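Local coordinates for putative 4-Hydroxy-2-oxoglutarate aldolase / 2-dehydro-3-deoxyphosphogluconate aldolase (Yersinia enterocolitica, PDB 3LM7), which is a putative aldolase of the KDGP aldolase family, built on a TIM-barrel fold, at residues Ser84-Ser87 with Gln88-Pro92; Val19-Ser23 with Lys24-Arg28; Pro218-Tyr221 with Ser222-Asp226. One frame throughout, in Å; residues are numbered along the deposited sequence.

Contact 1: Ser84-Ser87 with Gln88-Pro92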
loop_
_atom_site.group_PDB
_atom_site.type_symbol
_atom_site.label_atom_id
_atom_site.label_comp_id
_atom_site.label_asym_id
_atom_site.label_seq_id
_atom_site.Cartn_x
_atom_site.Cartn_y
_atom_site.Cartn_z
ATOM N N SER A 84 0.972 -8.304 -25.515
ATOM C CA SER A 84 2.138 -7.465 -25.296
ATOM C C SER A 84 2.252 -6.393 -26.391
ATOM O O SER A 84 2.620 -5.253 -26.116
ATOM C CB SER A 84 3.447 -8.291 -25.299
ATOM O OG SER A 84 3.493 -9.084 -24.140
ATOM N N GLN A 85 2.003 -6.788 -27.638
ATOM C CA GLN A 85 2.073 -5.808 -28.713
ATOM C C GLN A 85 0.960 -4.783 -28.684
ATOM O O GLN A 85 1.207 -3.578 -28.919
ATOM C CB GLN A 85 2.161 -6.523 -30.061
ATOM C CG GLN A 85 3.411 -7.432 -30.137
ATOM C CD GLN A 85 3.333 -8.367 -31.344
ATOM O OE1 GLN A 85 2.316 -8.441 -31.985
ATOM N NE2 GLN A 85 4.406 -9.088 -31.627
ATOM N N ILE A 86 -0.273 -5.227 -28.443
ATOM C CA ILE A 86 -1.371 -4.294 -28.291
ATOM C C ILE A 86 -1.077 -3.292 -27.164
ATOM O O ILE A 86 -1.263 -2.058 -27.315
ATOM C CB ILE A 86 -2.656 -5.019 -27.958
ATOM C CG1 ILE A 86 -3.131 -5.839 -29.145
ATOM C CG2 ILE A 86 -3.779 -4.032 -27.515
ATOM C CD1 ILE A 86 -4.278 -6.843 -28.785
ATOM N N SER A 87 -0.639 -3.805 -26.017
ATOM C CA SER A 87 -0.462 -2.943 -24.797
ATOM C C SER A 87 0.616 -1.885 -24.996
ATOM O O SER A 87 0.486 -0.782 -24.509
ATOM C CB SER A 87 -0.206 -3.811 -23.542
ATOM O OG SER A 87 -1.309 -4.704 -23.319
ATOM N N GLN A 88 1.687 -2.228 -25.706
ATOM C CA GLN A 88 2.740 -1.266 -26.075
ATOM C C GLN A 88 2.144 0.012 -26.683
ATOM O O GLN A 88 2.525 1.137 -26.294
ATOM C CB GLN A 88 3.694 -1.888 -27.121
ATOM C CG GLN A 88 4.779 -0.931 -27.530
ATOM C CD GLN A 88 5.788 -1.538 -28.410
ATOM O OE1 GLN A 88 5.517 -2.496 -29.106
ATOM N NE2 GLN A 88 6.989 -1.024 -28.350
ATOM N N GLN A 89 1.239 -0.180 -27.626
ATOM C CA GLN A 89 0.637 0.949 -28.384
ATOM C C GLN A 89 -0.508 1.621 -27.645
ATOM O O GLN A 89 -0.582 2.859 -27.557
ATOM C CB GLN A 89 0.156 0.468 -29.765
ATOM C CG GLN A 89 1.284 -0.153 -30.573
ATOM C CD GLN A 89 0.915 -0.401 -32.051
ATOM O OE1 GLN A 89 0.216 0.422 -32.687
ATOM N NE2 GLN A 89 1.343 -1.532 -32.568
ATOM N N VAL A 90 -1.348 0.824 -27.014
ATOM C CA VAL A 90 -2.508 1.397 -26.348
ATOM C C VAL A 90 -2.155 2.170 -25.066
ATOM O O VAL A 90 -2.824 3.153 -24.738
ATOM C CB VAL A 90 -3.549 0.298 -26.050
ATOM C CG1 VAL A 90 -4.678 0.845 -25.130
ATOM C CG2 VAL A 90 -4.108 -0.234 -27.380
ATOM N N GLN A 91 -1.187 1.671 -24.304
ATOM C CA GLN A 91 -0.833 2.222 -22.977
ATOM C C GLN A 91 -2.043 2.321 -22.067
ATOM O O GLN A 91 -2.393 3.439 -21.592
ATOM C CB GLN A 91 -0.186 3.619 -23.131
ATOM C CG GLN A 91 1.099 3.558 -23.966
ATOM C CD GLN A 91 2.268 3.054 -23.108
ATOM O OE1 GLN A 91 2.514 3.569 -22.031
ATOM N NE2 GLN A 91 3.008 2.071 -23.619
ATOM N N PRO A 92 -2.663 1.176 -21.752
ATOM C CA PRO A 92 -3.814 1.148 -20.873
ATOM C C PRO A 92 -3.415 1.254 -19.416
ATOM O O PRO A 92 -2.189 1.362 -19.095
ATOM C CB PRO A 92 -4.385 -0.270 -21.123
ATOM C CG PRO A 92 -3.109 -1.119 -21.181
ATOM C CD PRO A 92 -2.163 -0.196 -22.036
HETATM O O HOH W 1 3.272 -3.032 -30.713
#
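The pair I86 and V90 lies one turn apart on the last turns of helix 80-90, the helix of a beta-alpha-beta unit in a TIM-barrel protein, and marks its packed side. The two side chains run alongside each other, pointing the same way, with I86 CG2 3.8 Å from V90 CG2. In the backbone, V90 N donates to I86 O at 2.9 Å, with an N-H...O angle of 164°. I86 packs on A53 and M57 of helix 50-63, while V90 and P92 rest on L68 of strand 68-71; S87, whose OG bonds back to V83 O, meets V70 there.

The side of Q85, Q88 and Q89 is looser and wetter. One water donates both to Q85 O and to Q88 OE1, each at 2.8 Å, and accepts from Q89 NE2, so it bridges a backbone carbonyl and two partly exposed amides. The helix end itself is firmly held. Q91, with positive phi (53°), is the first residue to leave the helix, although its N still reaches S87 O at 3.0 Å. Its side chain bends at chi2 (-79°) and its OE1 accepts from Q111 NE2, while NE2, also bonded to L109 O, donates to Q88 O at 2.9 Å, the acceptor lying in the plane of the Q91 amide.

Contact 2: Val19-Ser23 with Lys24-Arg28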
loop_
_atom_site.group_PDB
_atom_site.type_symbol
_atom_site.label_atom_id
_atom_site.label_comp_id
_atom_site.label_asym_id
_atom_site.label_seq_id
_atom_site.Cartn_x
_atom_site.Cartn_y
_atom_site.Cartn_z
ATOM N N VAL A 19 -14.149 -5.866 -14.941
ATOM C CA VAL A 19 -15.299 -6.582 -15.503
ATOM C C VAL A 19 -15.173 -6.386 -16.972
ATOM O O VAL A 19 -14.443 -5.498 -17.422
ATOM C CB VAL A 19 -16.704 -5.991 -14.933
ATOM C CG1 VAL A 19 -16.730 -5.987 -13.404
ATOM C CG2 VAL A 19 -16.896 -4.528 -15.398
ATOM N N LEU A 20 -15.853 -7.203 -17.760
ATOM C CA LEU A 20 -15.756 -7.121 -19.213
ATOM C C LEU A 20 -16.815 -6.198 -19.810
ATOM O O LEU A 20 -17.901 -6.091 -19.280
ATOM C CB LEU A 20 -15.969 -8.524 -19.826
ATOM C CG LEU A 20 -14.941 -9.574 -19.411
ATOM C CD1 LEU A 20 -15.260 -10.919 -20.081
ATOM C CD2 LEU A 20 -13.432 -9.108 -19.646
ATOM N N ALA A 21 -16.516 -5.591 -20.946
ATOM C CA ALA A 21 -17.538 -4.824 -21.674
ATOM C C ALA A 21 -18.058 -5.651 -22.825
ATOM O O ALA A 21 -17.287 -6.291 -23.524
ATOM C CB ALA A 21 -16.963 -3.475 -22.185
ATOM N N GLY A 22 -19.360 -5.614 -23.070
ATOM C CA GLY A 22 -19.865 -6.323 -24.257
ATOM C C GLY A 22 -19.995 -5.390 -25.462
ATOM O O GLY A 22 -20.304 -5.859 -26.572
ATOM N N SER A 23 -19.786 -4.100 -25.257
ATOM C CA SER A 23 -19.930 -3.105 -26.346
ATOM C C SER A 23 -19.373 -1.774 -25.845
ATOM O O SER A 23 -19.134 -1.621 -24.640
ATOM C CB SER A 23 -21.425 -2.908 -26.690
ATOM O OG SER A 23 -22.117 -2.197 -25.668
ATOM N N LYS A 24 -19.192 -0.788 -26.727
ATOM C CA LYS A 24 -18.754 0.544 -26.245
ATOM C C LYS A 24 -19.752 1.231 -25.329
ATOM O O LYS A 24 -19.370 1.828 -24.304
ATOM C CB LYS A 24 -18.422 1.447 -27.459
ATOM C CG LYS A 24 -17.091 1.060 -28.089
ATOM C CD LYS A 24 -16.949 1.717 -29.460
ATOM C CE LYS A 24 -15.713 1.230 -30.148
ATOM N NZ LYS A 24 -15.877 -0.026 -30.826
ATOM N N ASP A 25 -21.038 1.157 -25.682
ATOM C CA ASP A 25 -22.099 1.741 -24.818
ATOM C C ASP A 25 -22.039 0.991 -23.473
ATOM O O ASP A 25 -22.228 1.566 -22.437
ATOM C CB ASP A 25 -23.542 1.537 -25.383
ATOM C CG ASP A 25 -23.831 2.359 -26.631
ATOM O OD1 ASP A 25 -23.201 3.410 -26.794
ATOM O OD2 ASP A 25 -24.669 1.925 -27.477
ATOM N N ASN A 26 -21.786 -0.301 -23.507
ATOM C CA ASN A 26 -21.742 -1.071 -22.227
ATOM C C ASN A 26 -20.570 -0.607 -21.373
ATOM O O ASN A 26 -20.704 -0.435 -20.151
ATOM C CB ASN A 26 -21.702 -2.591 -22.508
ATOM C CG ASN A 26 -21.758 -3.449 -21.219
ATOM O OD1 ASN A 26 -21.114 -4.504 -21.130
ATOM N ND2 ASN A 26 -22.530 -2.983 -20.219
ATOM N N ALA A 27 -19.401 -0.415 -22.011
ATOM C CA ALA A 27 -18.246 0.110 -21.264
ATOM C C ALA A 27 -18.610 1.442 -20.567
ATOM O O ALA A 27 -18.339 1.657 -19.391
ATOM C CB ALA A 27 -17.024 0.289 -22.216
ATOM N N ARG A 28 -19.236 2.366 -21.304
ATOM C CA ARG A 28 -19.631 3.663 -20.685
ATOM C C ARG A 28 -20.542 3.470 -19.466
ATOM O O ARG A 28 -20.352 4.119 -18.413
ATOM C CB ARG A 28 -20.286 4.559 -21.764
ATOM C CG ARG A 28 -20.453 6.047 -21.433
ATOM C CD ARG A 28 -21.223 6.707 -22.631
ATOM N NE ARG A 28 -21.225 5.751 -23.754
ATOM C CZ ARG A 28 -20.796 5.997 -24.989
ATOM N NH1 ARG A 28 -20.359 7.213 -25.328
ATOM N NH2 ARG A 28 -20.840 5.022 -25.895
#
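A serine N-cap joins strand 17-20 to helix 24-33 at the start of a beta-alpha-beta unit of the TIM barrel, S23 OG accepting from N26 N while the N26 side chain reaches back to G22. The capping bond, 2.9 Å from S23 OG to N26 N, takes up an N-H of the first helical turn, which has no carbonyl of an earlier turn to bind. The hydroxyl gets there because chi1 of 72° places OG between the backbone N and the carbonyl carbon of its own residue, turned in over the helix start; it also sits 3.2 Å from N26 CB. The regular helical pattern begins at the same residue, with A27 N bonded to S23 O at 2.9 Å.

In N26, CG stands anti to the backbone N (chi1 -176°), which sends the amide back to the loop, where G22 N donates to OD1 at 2.8 Å. The bond is straight (168°), and the donor lies in the carbonyl plane on a lone pair of OD1. The other end of this buried amide is held as well, ND2 donating to T232 O, so both polar atoms are engaged and the rotation of the group is set. On the apolar side the methyls A21 CB and A27 CB touch, and both pack on V40 of strand 38-43. K24 leads away to a salt bridge with D56 of helix 50-63. Along the outer surface of the helix, R28 curls back over one turn to D25, its NH2 3.0 Å from D25 OD1.

Contact 3: Pro218-Tyr221 with Ser222-Asp226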
loop_
_atom_site.group_PDB
_atom_site.type_symbol
_atom_site.label_atom_id
_atom_site.label_comp_id
_atom_site.label_asym_id
_atom_site.label_seq_id
_atom_site.Cartn_x
_atom_site.Cartn_y
_atom_site.Cartn_z
ATOM N N PRO A 218 -10.351 -7.468 -8.088
ATOM C CA PRO A 218 -11.100 -8.718 -8.302
ATOM C C PRO A 218 -11.699 -8.713 -9.693
ATOM O O PRO A 218 -12.090 -7.636 -10.168
ATOM C CB PRO A 218 -12.219 -8.650 -7.253
ATOM C CG PRO A 218 -12.437 -7.218 -7.005
ATOM C CD PRO A 218 -11.016 -6.567 -7.117
ATOM N N HIS A 219 -11.800 -9.883 -10.328
ATOM C CA HIS A 219 -12.377 -9.961 -11.654
ATOM C C HIS A 219 -13.735 -10.608 -11.544
ATOM O O HIS A 219 -13.841 -11.621 -10.882
ATOM C CB HIS A 219 -11.482 -10.830 -12.559
ATOM C CG HIS A 219 -10.173 -10.185 -12.863
ATOM N ND1 HIS A 219 -9.743 -9.979 -14.153
ATOM C CD2 HIS A 219 -9.212 -9.675 -12.050
ATOM C CE1 HIS A 219 -8.550 -9.395 -14.126
ATOM N NE2 HIS A 219 -8.193 -9.220 -12.867
ATOM N N ILE A 220 -14.750 -10.017 -12.190
ATOM C CA ILE A 220 -16.116 -10.556 -12.123
ATOM C C ILE A 220 -16.709 -10.604 -13.524
ATOM O O ILE A 220 -16.895 -9.593 -14.148
ATOM C CB ILE A 220 -17.054 -9.724 -11.189
ATOM C CG1 ILE A 220 -16.329 -9.273 -9.894
ATOM C CG2 ILE A 220 -18.310 -10.563 -10.878
ATOM C CD1 ILE A 220 -15.485 -7.963 -10.057
ATOM N N TYR A 221 -16.928 -11.803 -14.021
ATOM C CA TYR A 221 -17.166 -12.031 -15.434
ATOM C C TYR A 221 -18.578 -12.637 -15.589
ATOM O O TYR A 221 -19.544 -11.959 -15.303
ATOM C CB TYR A 221 -16.095 -12.951 -16.014
ATOM C CG TYR A 221 -14.685 -12.353 -16.051
ATOM C CD1 TYR A 221 -14.465 -10.969 -16.109
ATOM C CD2 TYR A 221 -13.592 -13.174 -16.085
ATOM C CE1 TYR A 221 -13.135 -10.414 -16.133
ATOM C CE2 TYR A 221 -12.269 -12.644 -16.178
ATOM C CZ TYR A 221 -12.070 -11.276 -16.199
ATOM O OH TYR A 221 -10.775 -10.800 -16.313
ATOM N N SER A 222 -18.697 -13.911 -15.974
ATOM C CA SER A 222 -19.996 -14.358 -16.506
ATOM C C SER A 222 -21.159 -14.252 -15.496
ATOM O O SER A 222 -22.299 -14.163 -15.916
ATOM C CB SER A 222 -19.894 -15.797 -17.057
ATOM O OG SER A 222 -19.626 -16.673 -15.983
ATOM N N SER A 223 -20.886 -14.293 -14.179
ATOM C CA SER A 223 -21.931 -14.234 -13.201
ATOM C C SER A 223 -22.695 -12.868 -13.250
ATOM O O SER A 223 -23.796 -12.742 -12.735
ATOM C CB SER A 223 -21.318 -14.407 -11.811
ATOM O OG SER A 223 -20.468 -13.310 -11.586
ATOM N N ILE A 224 -22.079 -11.853 -13.846
ATOM C CA ILE A 224 -22.739 -10.514 -14.002
ATOM C C ILE A 224 -22.994 -10.102 -15.428
ATOM O O ILE A 224 -23.234 -8.915 -15.713
ATOM C CB ILE A 224 -21.976 -9.393 -13.229
ATOM C CG1 ILE A 224 -20.553 -9.190 -13.754
ATOM C CG2 ILE A 224 -21.997 -9.677 -11.682
ATOM C CD1 ILE A 224 -19.873 -7.991 -13.230
ATOM N N ILE A 225 -22.898 -11.060 -16.327
ATOM C CA ILE A 225 -23.057 -10.774 -17.740
ATOM C C ILE A 225 -24.412 -11.354 -18.190
ATOM O O ILE A 225 -24.697 -12.534 -17.926
ATOM C CB ILE A 225 -21.935 -11.437 -18.525
ATOM C CG1 ILE A 225 -20.627 -10.670 -18.319
ATOM C CG2 ILE A 225 -22.268 -11.514 -20.046
ATOM C CD1 ILE A 225 -19.402 -11.313 -18.924
ATOM N N ASP A 226 -25.194 -10.545 -18.909
ATOM C CA ASP A 226 -26.463 -11.008 -19.530
ATOM C C ASP A 226 -26.128 -11.809 -20.752
ATOM O O ASP A 226 -25.659 -11.239 -21.724
ATOM C CB ASP A 226 -27.264 -9.789 -20.003
ATOM C CG ASP A 226 -28.719 -10.150 -20.413
ATOM O OD1 ASP A 226 -28.979 -11.236 -20.976
ATOM O OD2 ASP A 226 -29.581 -9.320 -20.147
#
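I224 folds back over I220 and the carbonyl of Y221, and its side chain can be traced outward atom by atom. CB lies 4.1 Å from Y221 O. The first torsion (chi1 62°) sets CG1 between the backbone N and the carbonyl carbon, where it closes to 3.3 Å on Y221 O. CG2 takes the other branch and meets I220 CG2. At the tip, CD1 lies against both I220 O and the I220 CG2 methyl, the latter at 3.8 Å, and the two isoleucines lie at a slant to each other. This apolar patch also touches V19 of strand 17-20 and L240 of helix 234-247.

The bend that brings I224 back is fixed by its own N, which donates to Y221 O at 2.9 Å. S223 OG borders I220 CG2, but its hydroxyl is bonded to I196 O. On the Y221 side, the ring reaches back toward H219, where OH and ND1 share a short hydrogen bond of 2.5 Å; H219 NE2 is hydrogen-bonded to E191 OE1. P218 and I220 bond through their backbones to N18, and H219 to P192. Residues 218-221 thus lie between strands 189-192 and 17-20, consistent with the closing of a TIM barrel.

Overall arrangement
Along the chain the order is contact 2, contact 1, contact 3, all in the one barrel domain. Contacts 2 and 1 lie in separate beta-alpha-beta units, the former where strand 17-20 leads into helix 24-33, the latter where helix 80-90 ends before strand 94-95; their centres are about 19 Å apart and they do not touch, though both pack against helix 50-63. Contact 3, far along the chain, returns to the beginning: L20 CG lies 3.6 Å from Y221 CD1. Its centre is about 12 Å from that of contact 2 and about 24 Å from that of contact 1. Bonded to both N18 and P192, residues 218-221 probably belong to the closure between the last and first strands.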